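Long-range contacts in beta-L-arabinobiosidase (Bacteroides thetaiotaomicron, PDB 5MQR), which probably hydrolyses glycosidic linkages of plant pectin, acting as a beta-L-arabinobiosidase and perhaps as a sialidase: residues Tyr74-Met79 against Val393-Met398; Tyr88-Ala93 against Ser103-Met108; Leu92-Asp97 against Ile146-Gln151. All coordinates share one frame; numbering follows the deposited sequence.

All three contacts are buried and lie in what is probably the N-terminal beta propeller. Contact 2 is the regular one: it zips strands 86-94 and 104-110 together within one blade, with backbone hydrogen bonds and an aromatic cluster. Contacts 1 and 3 join that same four-stranded sheet to its neighbours on the propeller. Contact 1 joins strand 74-83, paired with 86-94, to a turn and strand 397-403 through two hydrogen bonds, a CH-pi contact and a selenomethionine. Contact 3 starts from L92 and D94 on strand 86-94 and meets 146-151 through sparse van der Waals contacts. S103 of contact 2 connects to both D94 and M149 of contact 3.

Contact 1 (Tyr74-Met79 against Val393-Met398); sequences YNHQPM and VNKEDM
The imidazole of H76 has the side chain of K395 laid over one face, CD standing 3.7 Å from the ring centroid and only 16° off the normal, a CH-pi contact displaced toward the rim. The phenol of Y74 flanks the same lysine obliquely, its CE1 3.7 Å from K395 CD. The extended lysine chain crosses the face of H76 and runs alongside Y74, in the corner formed by the two rings. Its ammonium then reaches E98, which also bonds Y74 OH, and the carbonyl of Y364, while H76 ND1 is tied to S392. The third flat group, the amide of N75, donates from ND2 to E396 O at 2.9 Å, the acceptor lying 22° out of the amide plane. Alongside, N75 N donates to K395 O at 3.0 Å, coming from well above the carbonyl plane. One asparagine thus grips two successive carbonyls of the turn with its backbone and its side chain. M398, bent at both chi2 and chi3, curls back so that SE lies 3.6 Å from N75 CB and CE ends 3.6 Å from P78 CB. The carboxylate of E396 is engaged elsewhere, in salt bridges with K365 and R359. Within the turn, E396 and D397 both face V393, a classic beta bulge that starts strand 397-403. This strand pairs with both 387-393 and the N-terminal strand 52-57, so the contact sets the edge strand 74-83 of one blade against a blade built from both ends of the propeller sequence, consistent with the Velcro-like closure of a beta propeller.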
loop_
_atom_site.group_PDB
_atom_site.type_symbol
_atom_site.label_atom_id
_atom_site.label_comp_id
_atom_site.label_asym_id
_atom_site.label_seq_id
_atom_site.Cartn_x
_atom_site.Cartn_y
_atom_site.Cartn_z
ATOM N N TYR A 74 -28.700 -22.738 -19.953
ATOM C CA TYR A 74 -28.507 -21.327 -20.256
ATOM C C TYR A 74 -28.867 -20.535 -19.014
ATOM O O TYR A 74 -30.031 -20.473 -18.638
ATOM C CB TYR A 74 -29.370 -20.860 -21.436
ATOM C CG TYR A 74 -29.247 -19.367 -21.706
ATOM C CD1 TYR A 74 -28.188 -18.869 -22.441
ATOM C CD2 TYR A 74 -30.184 -18.462 -21.214
ATOM C CE1 TYR A 74 -28.061 -17.514 -22.692
ATOM C CE2 TYR A 74 -30.065 -17.104 -21.451
ATOM C CZ TYR A 74 -28.997 -16.635 -22.186
ATOM O OH TYR A 74 -28.868 -15.288 -22.426
ATOM N N ASN A 75 -27.855 -19.931 -18.390
ATOM C CA ASN A 75 -28.015 -19.172 -17.162
ATOM C C ASN A 75 -27.150 -17.917 -17.311
ATOM O O ASN A 75 -25.948 -18.040 -17.570
ATOM C CB ASN A 75 -27.557 -19.995 -15.950
ATOM C CG ASN A 75 -28.296 -21.335 -15.808
ATOM O OD1 ASN A 75 -29.452 -21.376 -15.363
ATOM N ND2 ASN A 75 -27.620 -22.440 -16.180
ATOM N N HIS A 76 -27.735 -16.718 -17.142
ATOM C CA HIS A 76 -27.045 -15.468 -17.499
ATOM C C HIS A 76 -27.640 -14.254 -16.786
ATOM O O HIS A 76 -28.665 -14.362 -16.108
ATOM C CB HIS A 76 -27.130 -15.293 -19.016
ATOM C CG HIS A 76 -26.159 -14.325 -19.607
ATOM N ND1 HIS A 76 -24.862 -14.165 -19.161
ATOM C CD2 HIS A 76 -26.288 -13.502 -20.675
ATOM C CE1 HIS A 76 -24.245 -13.279 -19.911
ATOM N NE2 HIS A 76 -25.086 -12.863 -20.841
ATOM N N GLN A 77 -26.953 -13.116 -16.913
ATOM C CA GLN A 77 -27.475 -11.800 -16.543
ATOM C C GLN A 77 -27.827 -11.686 -15.066
ATOM O O GLN A 77 -29.009 -11.513 -14.708
ATOM C CB GLN A 77 -28.672 -11.460 -17.414
ATOM C CG GLN A 77 -29.089 -10.003 -17.311
ATOM C CD GLN A 77 -29.103 -9.318 -18.646
ATOM O OE1 GLN A 77 -28.471 -8.262 -18.812
ATOM N NE2 GLN A 77 -29.777 -9.930 -19.631
ATOM N N PRO A 78 -26.804 -11.816 -14.200
ATOM C CA PRO A 78 -27.081 -11.699 -12.784
ATOM C C PRO A 78 -27.314 -10.263 -12.330
ATOM O O PRO A 78 -26.798 -9.324 -12.946
ATOM C CB PRO A 78 -25.833 -12.303 -12.122
ATOM C CG PRO A 78 -24.745 -12.066 -13.104
ATOM C CD PRO A 78 -25.392 -12.153 -14.459
HETATM N N MSE A 79 -28.098 -10.130 -11.267
HETATM C CA MSE A 79 -28.307 -8.878 -10.530
HETATM C C MSE A 79 -27.985 -9.152 -9.093
HETATM O O MSE A 79 -28.069 -10.296 -8.629
HETATM C CB MSE A 79 -29.746 -8.381 -10.622
HETATM C CG MSE A 79 -30.238 -8.270 -12.064
HETATM SE SE MSE A 79 -29.430 -6.687 -12.916
HETATM C CE MSE A 79 -29.078 -7.467 -14.707
ATOM N N VAL A 393 -20.375 -17.395 -16.235
ATOM C CA VAL A 393 -19.274 -17.903 -17.043
ATOM C C VAL A 393 -19.902 -18.724 -18.144
ATOM O O VAL A 393 -20.668 -19.654 -17.862
ATOM C CB VAL A 393 -18.273 -18.729 -16.223
ATOM C CG1 VAL A 393 -17.299 -19.471 -17.134
ATOM C CG2 VAL A 393 -17.535 -17.817 -15.240
ATOM N N ASN A 394 -19.570 -18.374 -19.389
ATOM C CA ASN A 394 -20.112 -19.023 -20.600
ATOM C C ASN A 394 -21.621 -18.910 -20.769
ATOM O O ASN A 394 -22.193 -19.668 -21.539
ATOM C CB ASN A 394 -19.731 -20.522 -20.638
ATOM C CG ASN A 394 -18.247 -20.754 -20.590
ATOM O OD1 ASN A 394 -17.475 -20.027 -21.188
ATOM N ND2 ASN A 394 -17.843 -21.789 -19.893
ATOM N N LYS A 395 -22.284 -17.993 -20.064
ATOM C CA LYS A 395 -23.766 -18.021 -19.960
ATOM C C LYS A 395 -24.276 -19.402 -19.539
ATOM O O LYS A 395 -25.317 -19.873 -20.013
ATOM C CB LYS A 395 -24.438 -17.609 -21.257
ATOM C CG LYS A 395 -23.783 -16.428 -21.949
ATOM C CD LYS A 395 -24.756 -15.784 -22.943
ATOM C CE LYS A 395 -24.074 -14.644 -23.675
ATOM N NZ LYS A 395 -24.841 -14.136 -24.856
ATOM N N GLU A 396 -23.555 -20.021 -18.610
ATOM C CA GLU A 396 -23.824 -21.413 -18.204
ATOM C C GLU A 396 -23.796 -21.597 -16.693
ATOM O O GLU A 396 -24.710 -22.180 -16.108
ATOM C CB GLU A 396 -22.800 -22.335 -18.864
ATOM C CG GLU A 396 -23.011 -23.821 -18.591
ATOM C CD GLU A 396 -22.207 -24.716 -19.529
ATOM O OE1 GLU A 396 -22.619 -24.851 -20.700
ATOM O OE2 GLU A 396 -21.174 -25.285 -19.100
ATOM N N ASP A 397 -22.706 -21.149 -16.081
ATOM C CA ASP A 397 -22.512 -21.256 -14.642
ATOM C C ASP A 397 -22.586 -19.849 -14.022
ATOM O O ASP A 397 -22.076 -18.904 -14.600
ATOM C CB ASP A 397 -21.146 -21.895 -14.349
ATOM C CG ASP A 397 -21.026 -23.296 -14.901
ATOM O OD1 ASP A 397 -22.050 -24.001 -14.871
ATOM O OD2 ASP A 397 -19.917 -23.710 -15.354
HETATM N N MSE A 398 -23.206 -19.740 -12.842
HETATM C CA MSE A 398 -23.343 -18.462 -12.129
HETATM C C MSE A 398 -22.278 -18.387 -11.064
HETATM O O MSE A 398 -22.030 -19.360 -10.318
HETATM C CB MSE A 398 -24.741 -18.264 -11.546
HETATM C CG MSE A 398 -25.891 -18.465 -12.524
HETATM SE SE MSE A 398 -25.607 -17.473 -14.178
HETATM C CE MSE A 398 -25.644 -15.669 -13.407
#

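Contact 2 (Tyr88-Ala93 against Ser103-Met108); sequences YYQYLA and SQTFLM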
loop_
_atom_site.group_PDB
_atom_site.type_symbol
_atom_site.label_atom_id
_atom_site.label_comp_id
_atom_site.label_asym_id
_atom_site.label_seq_id
_atom_site.Cartn_x
_atom_site.Cartn_y
_atom_site.Cartn_z
ATOM N N TYR A 88 -28.760 -10.887 -2.090
ATOM C CA TYR A 88 -29.779 -11.395 -2.981
ATOM C C TYR A 88 -29.210 -11.351 -4.395
ATOM O O TYR A 88 -28.727 -10.298 -4.865
ATOM C CB TYR A 88 -31.051 -10.564 -2.854
ATOM C CG TYR A 88 -31.728 -10.790 -1.526
ATOM C CD1 TYR A 88 -31.336 -10.092 -0.408
ATOM C CD2 TYR A 88 -32.721 -11.744 -1.383
ATOM C CE1 TYR A 88 -31.925 -10.329 0.821
ATOM C CE2 TYR A 88 -33.322 -11.988 -0.153
ATOM C CZ TYR A 88 -32.913 -11.276 0.950
ATOM O OH TYR A 88 -33.490 -11.480 2.187
ATOM N N TYR A 89 -29.286 -12.511 -5.062
ATOM C CA TYR A 89 -28.638 -12.795 -6.338
ATOM C C TYR A 89 -29.748 -13.292 -7.259
ATOM O O TYR A 89 -30.377 -14.325 -6.994
ATOM C CB TYR A 89 -27.570 -13.860 -6.121
ATOM C CG TYR A 89 -26.643 -14.137 -7.285
ATOM C CD1 TYR A 89 -27.095 -14.787 -8.422
ATOM C CD2 TYR A 89 -25.291 -13.793 -7.227
ATOM C CE1 TYR A 89 -26.254 -15.056 -9.476
ATOM C CE2 TYR A 89 -24.427 -14.081 -8.272
ATOM C CZ TYR A 89 -24.917 -14.706 -9.398
ATOM O OH TYR A 89 -24.100 -14.975 -10.470
ATOM N N GLN A 90 -30.011 -12.526 -8.315
ATOM C CA GLN A 90 -31.066 -12.812 -9.294
ATOM C C GLN A 90 -30.367 -13.188 -10.591
ATOM O O GLN A 90 -29.339 -12.604 -10.910
ATOM C CB GLN A 90 -31.900 -11.560 -9.526
ATOM C CG GLN A 90 -33.206 -11.794 -10.224
ATOM C CD GLN A 90 -33.736 -10.582 -10.999
ATOM O OE1 GLN A 90 -33.075 -10.088 -11.908
ATOM N NE2 GLN A 90 -34.946 -10.136 -10.671
ATOM N N TYR A 91 -30.899 -14.165 -11.322
ATOM C CA TYR A 91 -30.405 -14.481 -12.650
ATOM C C TYR A 91 -31.515 -15.061 -13.515
ATOM O O TYR A 91 -32.541 -15.489 -13.008
ATOM C CB TYR A 91 -29.163 -15.403 -12.598
ATOM C CG TYR A 91 -29.382 -16.845 -12.218
ATOM C CD1 TYR A 91 -29.345 -17.249 -10.879
ATOM C CD2 TYR A 91 -29.601 -17.814 -13.193
ATOM C CE1 TYR A 91 -29.524 -18.580 -10.520
ATOM C CE2 TYR A 91 -29.796 -19.152 -12.847
ATOM C CZ TYR A 91 -29.776 -19.530 -11.519
ATOM O OH TYR A 91 -29.950 -20.847 -11.190
ATOM N N LEU A 92 -31.304 -15.056 -14.823
ATOM C CA LEU A 92 -32.282 -15.612 -15.717
ATOM C C LEU A 92 -31.787 -16.831 -16.436
ATOM O O LEU A 92 -30.603 -17.046 -16.568
ATOM C CB LEU A 92 -32.827 -14.583 -16.683
ATOM C CG LEU A 92 -31.929 -13.939 -17.700
ATOM C CD1 LEU A 92 -31.889 -14.708 -19.020
ATOM C CD2 LEU A 92 -32.472 -12.503 -17.899
ATOM N N ALA A 93 -32.738 -17.642 -16.871
ATOM C CA ALA A 93 -32.422 -18.952 -17.368
ATOM C C ALA A 93 -33.434 -19.411 -18.397
ATOM O O ALA A 93 -34.626 -19.118 -18.299
ATOM C CB ALA A 93 -32.345 -19.949 -16.202
ATOM N N SER A 103 -38.466 -19.627 -20.235
ATOM C CA SER A 103 -37.554 -18.641 -19.704
ATOM C C SER A 103 -38.126 -18.146 -18.396
ATOM O O SER A 103 -39.345 -17.910 -18.298
ATOM C CB SER A 103 -37.422 -17.480 -20.703
ATOM O OG SER A 103 -36.399 -16.564 -20.341
ATOM N N GLN A 104 -37.262 -17.977 -17.401
ATOM C CA GLN A 104 -37.691 -17.541 -16.083
ATOM C C GLN A 104 -36.552 -16.894 -15.347
ATOM O O GLN A 104 -35.418 -16.931 -15.829
ATOM C CB GLN A 104 -38.198 -18.723 -15.269
ATOM C CG GLN A 104 -37.135 -19.753 -14.968
ATOM C CD GLN A 104 -37.703 -21.103 -14.582
ATOM O OE1 GLN A 104 -38.885 -21.389 -14.772
ATOM N NE2 GLN A 104 -36.843 -21.951 -14.030
ATOM N N THR A 105 -36.860 -16.325 -14.180
ATOM C CA THR A 105 -35.883 -15.654 -13.337
ATOM C C THR A 105 -35.793 -16.342 -11.972
ATOM O O THR A 105 -36.812 -16.627 -11.356
ATOM C CB THR A 105 -36.276 -14.172 -13.182
ATOM O OG1 THR A 105 -36.289 -13.568 -14.481
ATOM C CG2 THR A 105 -35.304 -13.391 -12.223
ATOM N N PHE A 106 -34.561 -16.605 -11.544
ATOM C CA PHE A 106 -34.239 -17.294 -10.288
ATOM C C PHE A 106 -33.743 -16.302 -9.237
ATOM O O PHE A 106 -33.181 -15.256 -9.585
ATOM C CB PHE A 106 -33.126 -18.306 -10.495
ATOM C CG PHE A 106 -33.552 -19.597 -11.140
ATOM C CD1 PHE A 106 -34.357 -20.498 -10.450
ATOM C CD2 PHE A 106 -33.065 -19.957 -12.388
ATOM C CE1 PHE A 106 -34.705 -21.730 -11.023
ATOM C CE2 PHE A 106 -33.391 -21.174 -12.956
ATOM C CZ PHE A 106 -34.213 -22.069 -12.276
ATOM N N LEU A 107 -33.949 -16.645 -7.968
ATOM C CA LEU A 107 -33.398 -15.899 -6.828
ATOM C C LEU A 107 -32.709 -16.827 -5.824
ATOM O O LEU A 107 -33.235 -17.913 -5.502
ATOM C CB LEU A 107 -34.490 -15.148 -6.081
ATOM C CG LEU A 107 -34.075 -14.216 -4.943
ATOM C CD1 LEU A 107 -33.436 -12.947 -5.508
ATOM C CD2 LEU A 107 -35.268 -13.881 -4.075
HETATM N N MSE A 108 -31.581 -16.359 -5.297
HETATM C CA MSE A 108 -30.807 -17.044 -4.269
HETATM C C MSE A 108 -30.334 -16.038 -3.259
HETATM O O MSE A 108 -30.071 -14.881 -3.592
HETATM C CB MSE A 108 -29.485 -17.536 -4.843
HETATM C CG MSE A 108 -29.625 -18.594 -5.895
HETATM SE SE MSE A 108 -27.908 -18.745 -6.823
HETATM C CE MSE A 108 -27.106 -20.078 -5.622
#
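With chi1 at 73°, Y91 holds its CG between its own backbone N and carbonyl carbon, a crowded position that lays the ring beside F106 on the neighbouring strand. The backbone pairing sets F106 CB over one face of the Y91 ring, 3.8 Å from the centroid, and chi1 of F106, with CG beside the backbone N, turns the phenyl toward the tyrosine. The two ring planes are inclined by 34° and meet obliquely, and the closest approach is Y91 CE2 to F106 CD2 at 3.4 Å. The group is extended at both ends: A93 CB lies at the edge of the phenyl ring, 3.6 Å from F106 CE2, and the selenium of M108 sits at the edge of the tyrosine, 4.0 Å from Y91 CE1. The same selenium is 5.0 Å from the centroid of the Y89 ring, so M108 makes Met-aromatic contacts with two tyrosines. Y89 OH reaches W399 O, while M108 and both tyrosines pack on strand 52-57.

On the other face of the sheet, which Q90, L92, T105 and L107 share, Q90 CG approaches T105 CG2 to 3.3 Å. The polar ends there are held from outside, Q90 NE2 by M166 O and T105 OG1 by Q151 NE2. The backbones pair at Y89-M108, Y91-F106 and A93-Q104, each with two hydrogen bonds; F106 N to Y91 O, at 2.7 Å and 169°, is the shortest and straightest. Q90-L107 and L92-T105 are the intervening non-hydrogen-bonded pairs. The result is an antiparallel beta hairpin, the two middle strands of a four-stranded propeller blade.

Contact 3 (Leu92-Asp97 against Ile146-Gln151); sequences LADPSD and IAIMHQ. With EDO (1,2-ethanediol), chain H.
L92 meets M149 and H150 in an uncommon leucine conformation, with chi1 at 64° and chi2 at 90°, which brings CD2 against their backbone. CD2 is 3.9 Å from M149 O and equally near H150 CA, and 4.0 Å from Q151 NE2. These are van der Waals approaches; Q151 finds its polar partners elsewhere, NE2 at T105 and OE1 at N168. The second meeting point is mixed: the methyl CD1 of I148 lies 3.8 Å from D94 OD2, the two side chains crossing at about a right angle. The other carboxylate oxygen of D94 bonds the hydroxyl of S103, which also bonds the backbone N of M149, bridging both segments. H150 has its CB directed away from 92-97; its ring is held by E248 at ND1 and donates from NE2 to O1 of a 1,2-ethanediol, probably from the crystallisation liquor, at 3.1 Å. The backbones run roughly antiparallel, yet their nearest CA atoms, those of L92 and M149, are 7.1 Å apart, too far for strand pairing. Strands 86-94 and 148-157 lie in separate four-stranded antiparallel sheets, side chains of one packing on backbone and side chains of the next, as between successive beta-propeller blades.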
loop_
_atom_site.group_PDB
_atom_site.type_symbol
_atom_site.label_atom_id
_atom_site.label_comp_id
_atom_site.label_asym_id
_atom_site.label_seq_id
_atom_site.Cartn_x
_atom_site.Cartn_y
_atom_site.Cartn_z
ATOM N N LEU A 92 -31.304 -15.056 -14.823
ATOM C CA LEU A 92 -32.282 -15.612 -15.717
ATOM C C LEU A 92 -31.787 -16.831 -16.436
ATOM O O LEU A 92 -30.603 -17.046 -16.568
ATOM C CB LEU A 92 -32.827 -14.583 -16.683
ATOM C CG LEU A 92 -31.929 -13.939 -17.700
ATOM C CD1 LEU A 92 -31.889 -14.708 -19.020
ATOM C CD2 LEU A 92 -32.472 -12.503 -17.899
ATOM N N ALA A 93 -32.738 -17.642 -16.871
ATOM C CA ALA A 93 -32.422 -18.952 -17.368
ATOM C C ALA A 93 -33.434 -19.411 -18.397
ATOM O O ALA A 93 -34.626 -19.118 -18.299
ATOM C CB ALA A 93 -32.345 -19.949 -16.202
ATOM N N ASP A 94 -32.921 -20.142 -19.378
ATOM C CA ASP A 94 -33.708 -20.918 -20.316
ATOM C C ASP A 94 -33.112 -22.348 -20.272
ATOM O O ASP A 94 -31.952 -22.546 -19.838
ATOM C CB ASP A 94 -33.575 -20.361 -21.739
ATOM C CG ASP A 94 -34.223 -18.949 -21.937
ATOM O OD1 ASP A 94 -34.113 -18.055 -21.075
ATOM O OD2 ASP A 94 -34.803 -18.726 -23.019
ATOM N N PRO A 95 -33.885 -23.353 -20.719
ATOM C CA PRO A 95 -33.354 -24.713 -20.661
ATOM C C PRO A 95 -32.048 -24.937 -21.409
ATOM O O PRO A 95 -31.233 -25.736 -20.942
ATOM C CB PRO A 95 -34.484 -25.556 -21.258
ATOM C CG PRO A 95 -35.697 -24.825 -20.792
ATOM C CD PRO A 95 -35.334 -23.369 -20.980
ATOM N N SER A 96 -31.816 -24.232 -22.513
ATOM C CA SER A 96 -30.545 -24.430 -23.208
ATOM C C SER A 96 -30.045 -23.311 -24.108
ATOM O O SER A 96 -28.835 -23.175 -24.274
ATOM C CB SER A 96 -30.620 -25.718 -24.041
ATOM O OG SER A 96 -31.688 -25.626 -24.960
ATOM N N ASP A 97 -30.955 -22.556 -24.717
ATOM C CA ASP A 97 -30.612 -21.612 -25.775
ATOM C C ASP A 97 -31.178 -20.219 -25.465
ATOM O O ASP A 97 -32.321 -20.076 -25.011
ATOM C CB ASP A 97 -31.169 -22.122 -27.095
ATOM C CG ASP A 97 -30.497 -23.413 -27.556
ATOM O OD1 ASP A 97 -30.886 -24.516 -27.120
ATOM O OD2 ASP A 97 -29.563 -23.336 -28.368
ATOM N N ILE A 146 -44.272 -19.472 -24.874
ATOM C CA ILE A 146 -43.820 -18.938 -23.610
ATOM C C ILE A 146 -42.919 -17.719 -23.893
ATOM O O ILE A 146 -42.120 -17.728 -24.833
ATOM C CB ILE A 146 -43.047 -20.030 -22.825
ATOM C CG1 ILE A 146 -43.970 -21.224 -22.471
ATOM C CG2 ILE A 146 -42.332 -19.454 -21.596
ATOM C CD1 ILE A 146 -45.190 -20.890 -21.627
ATOM N N ALA A 147 -43.043 -16.684 -23.068
ATOM C CA ALA A 147 -42.251 -15.463 -23.231
ATOM C C ALA A 147 -40.790 -15.676 -22.881
ATOM O O ALA A 147 -40.428 -16.669 -22.246
ATOM C CB ALA A 147 -42.823 -14.348 -22.365
ATOM N N ILE A 148 -39.969 -14.715 -23.285
ATOM C CA ILE A 148 -38.568 -14.652 -22.932
ATOM C C ILE A 148 -38.405 -13.542 -21.908
ATOM O O ILE A 148 -38.931 -12.453 -22.084
ATOM C CB ILE A 148 -37.671 -14.356 -24.159
ATOM C CG1 ILE A 148 -37.857 -15.428 -25.250
ATOM C CG2 ILE A 148 -36.196 -14.237 -23.764
ATOM C CD1 ILE A 148 -37.490 -16.847 -24.854
HETATM N N MSE A 149 -37.651 -13.832 -20.846
HETATM C CA MSE A 149 -37.345 -12.862 -19.802
HETATM C C MSE A 149 -36.049 -12.201 -20.148
HETATM O O MSE A 149 -35.156 -12.816 -20.733
HETATM C CB MSE A 149 -37.298 -13.465 -18.375
HETATM C CG MSE A 149 -38.671 -14.026 -18.014
HETATM SE SE MSE A 149 -39.006 -14.064 -16.078
HETATM C CE MSE A 149 -39.378 -12.129 -15.848
ATOM N N HIS A 150 -35.968 -10.918 -19.799
ATOM C CA HIS A 150 -34.787 -10.111 -20.012
ATOM C C HIS A 150 -34.897 -8.848 -19.165
ATOM O O HIS A 150 -35.867 -8.107 -19.318
ATOM C CB HIS A 150 -34.650 -9.708 -21.478
ATOM C CG HIS A 150 -33.336 -9.062 -21.776
ATOM N ND1 HIS A 150 -33.151 -7.696 -21.736
ATOM C CD2 HIS A 150 -32.122 -9.600 -22.038
ATOM C CE1 HIS A 150 -31.888 -7.421 -22.005
ATOM N NE2 HIS A 150 -31.246 -8.560 -22.203
ATOM N N GLN A 151 -33.928 -8.650 -18.278
ATOM C CA GLN A 151 -33.853 -7.519 -17.335
ATOM C C GLN A 151 -32.452 -6.990 -17.332
ATOM O O GLN A 151 -31.524 -7.799 -17.274
ATOM C CB GLN A 151 -33.938 -7.989 -15.867
ATOM C CG GLN A 151 -35.210 -8.525 -15.407
ATOM C CD GLN A 151 -35.394 -9.983 -15.689
ATOM O OE1 GLN A 151 -36.213 -10.324 -16.503
ATOM N NE2 GLN A 151 -34.667 -10.845 -14.993
HETATM C C1 EDO H . -29.065 -8.625 -24.894
HETATM O O1 EDO H . -28.749 -9.427 -23.731
HETATM C C2 EDO H . -27.808 -8.202 -25.669
HETATM O O2 EDO H . -27.923 -6.919 -26.292
#